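PDB 2O1B: aminotransferase, class I, which probably catalyses the pyridoxal-5'-phosphate-dependent transfer of an amino group between an amino acid and a 2-oxo acid, as in aspartate transaminases. Local coordinates for residues A222-F226 against S252-N256; A245-L251 against V262-N268. All blocks are in the same frame, centred on the assembly; numbering follows the deposited sequence.

Both contacts are buried, and each reaches the pyridoxal-5'-phosphate, yet they show how differently one fold can serve one cofactor. Contact 2 is regular: strands 245-250 and 263-267 pair in the large mixed sheet, held by a ladder of backbone hydrogen bonds and by apolar and aromatic side chains. Contact 1 is made by two loops, the one after strand 216-220 and the one after strand 245-250, and works through side chains, one water and a covalent link to the cofactor. The segments adjoin at Leu251 and Ser252, so the strand of contact 2 runs straight into the lysine loop of contact 1; Ser250 and Ser252 each bind the phosphate.

Contact 1 of 2, residues A222-F226 against S252-N256; sequences AYGAF and SKGYN. With PLP (pyridoxal-5'-phosphate), chain B.
Lys253 and Tyr223 meet at the cofactor, the lysine chain slanting across one end of the tyrosine ring. Lys253 CG and CD pass the ring at Tyr223 CE2, CG 3.6 Å from it, before Lys253 NZ gives a hydrogen bond to Tyr223 OH (3.0 Å). That bond is bent, with 137° at the hydrogen, as might be expected with Lys253 NZ covalently joined to PLP C4A (1.8 Å). Bends at chi2 (109°) and chi4 (-146°) turn the chain so that NZ arrives beside both the hydroxyl and PLP O3. The hydroxyl's stronger polar partner is Tyr338 OH, and the two bonds together probably fix its position.

Phe226 approaches the root of the same lysine at about a right angle: Phe226 CE2 lies 3.7 Å from Lys253 CB, and Lys253 O and Gly254 N sit at the ring's edge. Between the backbones, a water donates to Ala222 O and accepts from Gly254 N. Ala222 CB packs on the pyridine ring, 3.6 Å from PLP C2, while Ser252 OG donates to PLP O1P at 2.6 Å. A lysine joined to C4A, with a tyrosine beside O3 and a serine on the phosphate, is the cofactor site characteristic of fold-type I aminotransferases.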
loop_
_atom_site.group_PDB
_atom_site.type_symbol
_atom_site.label_atom_id
_atom_site.label_comp_id
_atom_site.label_asym_id
_atom_site.label_seq_id
_atom_site.Cartn_x
_atom_site.Cartn_y
_atom_site.Cartn_z
ATOM N N ALA A 222 7.184 12.722 -10.920
ATOM C CA ALA A 222 7.397 13.156 -9.523
ATOM C C ALA A 222 7.880 14.593 -9.380
ATOM O O ALA A 222 7.516 15.285 -8.409
ATOM C CB ALA A 222 8.366 12.218 -8.834
ATOM N N TYR A 223 8.701 15.043 -10.336
ATOM C CA TYR A 223 9.255 16.401 -10.305
ATOM C C TYR A 223 8.631 17.344 -11.316
ATOM O O TYR A 223 9.237 18.341 -11.695
ATOM C CB TYR A 223 10.782 16.371 -10.424
ATOM C CG TYR A 223 11.421 15.831 -9.167
ATOM C CD1 TYR A 223 12.003 14.567 -9.148
ATOM C CD2 TYR A 223 11.394 16.571 -7.980
ATOM C CE1 TYR A 223 12.572 14.063 -7.983
ATOM C CE2 TYR A 223 11.961 16.079 -6.815
ATOM C CZ TYR A 223 12.544 14.829 -6.823
ATOM O OH TYR A 223 13.106 14.342 -5.662
ATOM N N GLY A 224 7.411 17.022 -11.735
ATOM C CA GLY A 224 6.645 17.845 -12.655
ATOM C C GLY A 224 6.606 19.322 -12.318
ATOM O O GLY A 224 6.699 20.158 -13.224
ATOM N N ALA A 225 6.514 19.642 -11.028
ATOM C CA ALA A 225 6.405 21.041 -10.554
ATOM C C ALA A 225 7.696 21.858 -10.699
ATOM O O ALA A 225 7.663 23.097 -10.722
ATOM C CB ALA A 225 5.964 21.057 -9.097
ATOM N N PHE A 226 8.826 21.154 -10.769
ATOM C CA PHE A 226 10.153 21.755 -10.706
ATOM C C PHE A 226 10.757 21.800 -12.125
ATOM O O PHE A 226 11.410 20.859 -12.574
ATOM C CB PHE A 226 11.027 20.963 -9.703
ATOM C CG PHE A 226 10.405 20.834 -8.310
ATOM C CD1 PHE A 226 10.743 21.724 -7.293
ATOM C CD2 PHE A 226 9.466 19.830 -8.030
ATOM C CE1 PHE A 226 10.166 21.613 -6.020
ATOM C CE2 PHE A 226 8.884 19.718 -6.775
ATOM C CZ PHE A 226 9.236 20.623 -5.760
ATOM N N SER A 252 3.957 14.524 -3.104
ATOM C CA SER A 252 5.055 14.558 -2.127
ATOM C C SER A 252 5.956 15.784 -2.202
ATOM O O SER A 252 6.122 16.506 -1.206
ATOM C CB SER A 252 5.921 13.299 -2.247
ATOM O OG SER A 252 5.215 12.155 -1.815
ATOM N N LYS A 253 6.554 16.018 -3.371
ATOM C CA LYS A 253 7.553 17.086 -3.486
ATOM C C LYS A 253 6.918 18.429 -3.766
ATOM O O LYS A 253 7.208 19.403 -3.081
ATOM C CB LYS A 253 8.624 16.761 -4.530
ATOM C CG LYS A 253 9.683 15.828 -3.989
ATOM C CD LYS A 253 9.559 14.466 -4.606
ATOM C CE LYS A 253 10.420 13.500 -3.841
ATOM N NZ LYS A 253 10.969 12.479 -4.771
ATOM N N GLY A 254 6.030 18.465 -4.753
ATOM C CA GLY A 254 5.304 19.693 -5.078
ATOM C C GLY A 254 4.644 20.373 -3.890
ATOM O O GLY A 254 4.738 21.595 -3.748
ATOM N N TYR A 255 3.984 19.587 -3.032
ATOM C CA TYR A 255 3.166 20.148 -1.944
ATOM C C TYR A 255 3.755 19.969 -0.537
ATOM O O TYR A 255 3.107 20.320 0.460
ATOM C CB TYR A 255 1.721 19.605 -1.992
ATOM C CG TYR A 255 0.974 19.874 -3.282
ATOM C CD1 TYR A 255 0.822 18.870 -4.250
ATOM C CD2 TYR A 255 0.435 21.125 -3.546
ATOM C CE1 TYR A 255 0.129 19.114 -5.443
ATOM C CE2 TYR A 255 -0.244 21.379 -4.734
ATOM C CZ TYR A 255 -0.399 20.372 -5.671
ATOM O OH TYR A 255 -1.081 20.640 -6.831
ATOM N N ASN A 256 4.989 19.470 -0.452
ATOM C CA ASN A 256 5.621 19.187 0.847
ATOM C C ASN A 256 4.741 18.235 1.669
ATOM O O ASN A 256 4.440 18.487 2.836
ATOM C CB ASN A 256 5.929 20.479 1.627
ATOM C CG ASN A 256 7.021 21.317 0.978
ATOM O OD1 ASN A 256 7.724 20.858 0.076
ATOM N ND2 ASN A 256 7.169 22.554 1.440
HETATM N N1 PLP B . 9.826 8.711 -8.591
HETATM C C2 PLP B . 10.830 9.655 -8.476
HETATM C C2A PLP B . 11.646 10.012 -9.688
HETATM C C3 PLP B . 11.030 10.274 -7.240
HETATM O O3 PLP B . 12.005 11.214 -7.077
HETATM C C4 PLP B . 10.229 9.930 -6.143
HETATM C C4A PLP B . 10.084 10.946 -5.049
HETATM C C5 PLP B . 9.230 8.962 -6.271
HETATM C C6 PLP B . 9.036 8.351 -7.510
HETATM C C5A PLP B . 8.364 8.548 -5.088
HETATM O O4P PLP B . 7.398 9.525 -4.750
HETATM P P PLP B . 6.264 9.216 -3.641
HETATM O O1P PLP B . 6.578 9.999 -2.376
HETATM O O2P PLP B . 6.284 7.734 -3.380
HETATM O O3P PLP B . 4.950 9.668 -4.212
HETATM O O HOH W 1 5.972 15.691 -6.202
#

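Contact 2 of 2, residues A245-L251 against V262-N268; sequences AIEIYSL and VGFAVGN. With PLP (pyridoxal-5'-phosphate), chain B.
Phe264, the residue most covered here, lies beside Tyr249 with both side chains pointing the same way from a hydrogen-bonded pair of the antiparallel ladder. Their rings are nearly parallel (22°) but slid apart, so they barely overlap. The closer fit is a CH-pi contact, with Tyr249 CB over one face of the Phe264 ring, 3.9 Å from its centroid. Phe264 chi1 (57°) sets CG between its own N and carbonyl carbon, which brings the ring under that methylene. Beyond the pair, Phe97 meets the tyrosine edge-to-face and Ile94 of helix 88-102 touches Phe264.

The backbone bonds of this pair are 2.8 Å (Tyr249 N to Phe264 O) and 2.9 Å (Phe264 N to Tyr249 O). In the seven-stranded mixed sheet of the large domain of a fold-type I enzyme, strand 263-267 is the one antiparallel member, set between 245-250 and 112-115. On the face of Ile248, Ala265 CB packs 3.8 Å from Ile248 CG1, and Ser250 OG donates to PLP O3P at 2.7 Å while accepting from Ser252 N.

Leu251 adds one more backbone bond, from Leu251 N to Val262 O (3.3 Å). Leu251 CB rests 3.9 Å from Val262 CG1, and Leu251 CD1 lies near Gly263 CA and Phe264 CE1.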
loop_
_atom_site.group_PDB
_atom_site.type_symbol
_atom_site.label_atom_id
_atom_site.label_comp_id
_atom_site.label_asym_id
_atom_site.label_seq_id
_atom_site.Cartn_x
_atom_site.Cartn_y
_atom_site.Cartn_z
ATOM N N ALA A 245 0.768 5.467 -23.186
ATOM C CA ALA A 245 1.345 5.796 -21.886
ATOM C C ALA A 245 0.364 6.114 -20.764
ATOM O O ALA A 245 -0.778 6.537 -21.001
ATOM C CB ALA A 245 2.323 6.961 -22.033
ATOM N N ILE A 246 0.842 5.907 -19.536
ATOM C CA ILE A 246 0.258 6.539 -18.352
ATOM C C ILE A 246 1.307 7.455 -17.764
ATOM O O ILE A 246 2.507 7.261 -17.972
ATOM C CB ILE A 246 -0.184 5.525 -17.254
ATOM C CG1 ILE A 246 0.974 4.601 -16.846
ATOM C CG2 ILE A 246 -1.412 4.747 -17.704
ATOM C CD1 ILE A 246 0.685 3.745 -15.593
ATOM N N GLU A 247 0.845 8.464 -17.039
ATOM C CA GLU A 247 1.728 9.354 -16.315
ATOM C C GLU A 247 1.403 9.274 -14.835
ATOM O O GLU A 247 0.238 9.263 -14.453
ATOM C CB GLU A 247 1.528 10.763 -16.804
ATOM C CG GLU A 247 2.566 11.734 -16.318
ATOM C CD GLU A 247 2.615 12.908 -17.221
ATOM O OE1 GLU A 247 1.694 13.762 -17.140
ATOM O OE2 GLU A 247 3.560 12.954 -18.031
ATOM N N ILE A 248 2.438 9.228 -14.004
ATOM C CA ILE A 248 2.250 9.130 -12.555
ATOM C C ILE A 248 2.729 10.429 -11.897
ATOM O O ILE A 248 3.831 10.907 -12.150
ATOM C CB ILE A 248 2.916 7.863 -12.002
ATOM C CG1 ILE A 248 2.046 6.642 -12.364
ATOM C CG2 ILE A 248 3.110 7.963 -10.482
ATOM C CD1 ILE A 248 2.614 5.315 -12.021
ATOM N N TYR A 249 1.861 11.013 -11.094
ATOM C CA TYR A 249 2.093 12.321 -10.497
ATOM C C TYR A 249 2.021 12.189 -8.983
ATOM O O TYR A 249 1.113 11.529 -8.474
ATOM C CB TYR A 249 1.024 13.307 -10.982
ATOM C CG TYR A 249 1.327 14.750 -10.635
ATOM C CD1 TYR A 249 2.045 15.564 -11.525
ATOM C CD2 TYR A 249 0.919 15.302 -9.411
ATOM C CE1 TYR A 249 2.361 16.893 -11.197
ATOM C CE2 TYR A 249 1.220 16.627 -9.080
ATOM C CZ TYR A 249 1.950 17.408 -9.975
ATOM O OH TYR A 249 2.256 18.710 -9.644
ATOM N N SER A 250 2.959 12.827 -8.274
ATOM C CA SER A 250 3.031 12.744 -6.820
ATOM C C SER A 250 2.749 14.088 -6.167
ATOM O O SER A 250 3.163 15.124 -6.682
ATOM C CB SER A 250 4.420 12.269 -6.376
ATOM O OG SER A 250 4.495 12.254 -4.959
ATOM N N LEU A 251 2.050 14.067 -5.034
ATOM C CA LEU A 251 1.903 15.271 -4.193
ATOM C C LEU A 251 3.064 15.503 -3.203
ATOM O O LEU A 251 3.150 16.554 -2.549
ATOM C CB LEU A 251 0.568 15.242 -3.443
ATOM C CG LEU A 251 -0.717 15.494 -4.249
ATOM C CD1 LEU A 251 -1.175 14.274 -5.034
ATOM C CD2 LEU A 251 -1.831 15.957 -3.318
ATOM N N VAL A 262 0.430 10.011 -0.989
ATOM C CA VAL A 262 -0.658 10.236 -1.939
ATOM C C VAL A 262 -0.151 10.695 -3.311
ATOM O O VAL A 262 0.698 11.583 -3.417
ATOM C CB VAL A 262 -1.713 11.233 -1.380
ATOM C CG1 VAL A 262 -1.086 12.592 -1.084
ATOM C CG2 VAL A 262 -2.884 11.364 -2.351
ATOM N N GLY A 263 -0.671 10.060 -4.355
ATOM C CA GLY A 263 -0.340 10.389 -5.740
ATOM C C GLY A 263 -1.422 9.812 -6.635
ATOM O O GLY A 263 -2.456 9.347 -6.145
ATOM N N PHE A 264 -1.196 9.852 -7.946
ATOM C CA PHE A 264 -2.145 9.263 -8.887
ATOM C C PHE A 264 -1.502 8.906 -10.215
ATOM O O PHE A 264 -0.474 9.478 -10.590
ATOM C CB PHE A 264 -3.367 10.169 -9.097
ATOM C CG PHE A 264 -3.038 11.554 -9.568
ATOM C CD1 PHE A 264 -2.918 12.599 -8.661
ATOM C CD2 PHE A 264 -2.885 11.822 -10.923
ATOM C CE1 PHE A 264 -2.620 13.893 -9.099
ATOM C CE2 PHE A 264 -2.600 13.107 -11.366
ATOM C CZ PHE A 264 -2.471 14.147 -10.447
ATOM N N ALA A 265 -2.113 7.933 -10.892
ATOM C CA ALA A 265 -1.772 7.550 -12.249
ATOM C C ALA A 265 -2.859 8.094 -13.152
ATOM O O ALA A 265 -4.038 8.126 -12.774
ATOM C CB ALA A 265 -1.690 6.038 -12.381
ATOM N N VAL A 266 -2.460 8.499 -14.354
ATOM C CA VAL A 266 -3.375 9.135 -15.305
ATOM C C VAL A 266 -3.026 8.706 -16.728
ATOM O O VAL A 266 -1.854 8.583 -17.076
ATOM C CB VAL A 266 -3.372 10.689 -15.127
ATOM C CG1 VAL A 266 -3.468 11.407 -16.435
ATOM C CG2 VAL A 266 -4.491 11.129 -14.198
ATOM N N GLY A 267 -4.041 8.410 -17.545
ATOM C CA GLY A 267 -3.798 8.078 -18.958
ATOM C C GLY A 267 -4.412 6.822 -19.558
ATOM O O GLY A 267 -5.606 6.550 -19.362
ATOM N N ASN A 268 -3.598 6.077 -20.318
ATOM C CA ASN A 268 -4.043 4.875 -21.052
ATOM C C ASN A 268 -5.072 4.056 -20.295
ATOM O O ASN A 268 -4.764 3.545 -19.218
ATOM C CB ASN A 268 -2.861 3.961 -21.390
ATOM C CG ASN A 268 -3.242 2.855 -22.374
ATOM O OD1 ASN A 268 -3.344 3.088 -23.580
ATOM N ND2 ASN A 268 -3.461 1.650 -21.859
HETATM N N1 PLP B . 9.826 8.711 -8.591
HETATM C C2 PLP B . 10.830 9.655 -8.476
HETATM C C2A PLP B . 11.646 10.012 -9.688
HETATM C C3 PLP B . 11.030 10.274 -7.240
HETATM O O3 PLP B . 12.005 11.214 -7.077
HETATM C C4 PLP B . 10.229 9.930 -6.143
HETATM C C4A PLP B . 10.084 10.946 -5.049
HETATM C C5 PLP B . 9.230 8.962 -6.271
HETATM C C6 PLP B . 9.036 8.351 -7.510
HETATM C C5A PLP B . 8.364 8.548 -5.088
HETATM O O4P PLP B . 7.398 9.525 -4.750
HETATM P P PLP B . 6.264 9.216 -3.641
HETATM O O1P PLP B . 6.578 9.999 -2.376
HETATM O O2P PLP B . 6.284 7.734 -3.380
HETATM O O3P PLP B . 4.950 9.668 -4.212
#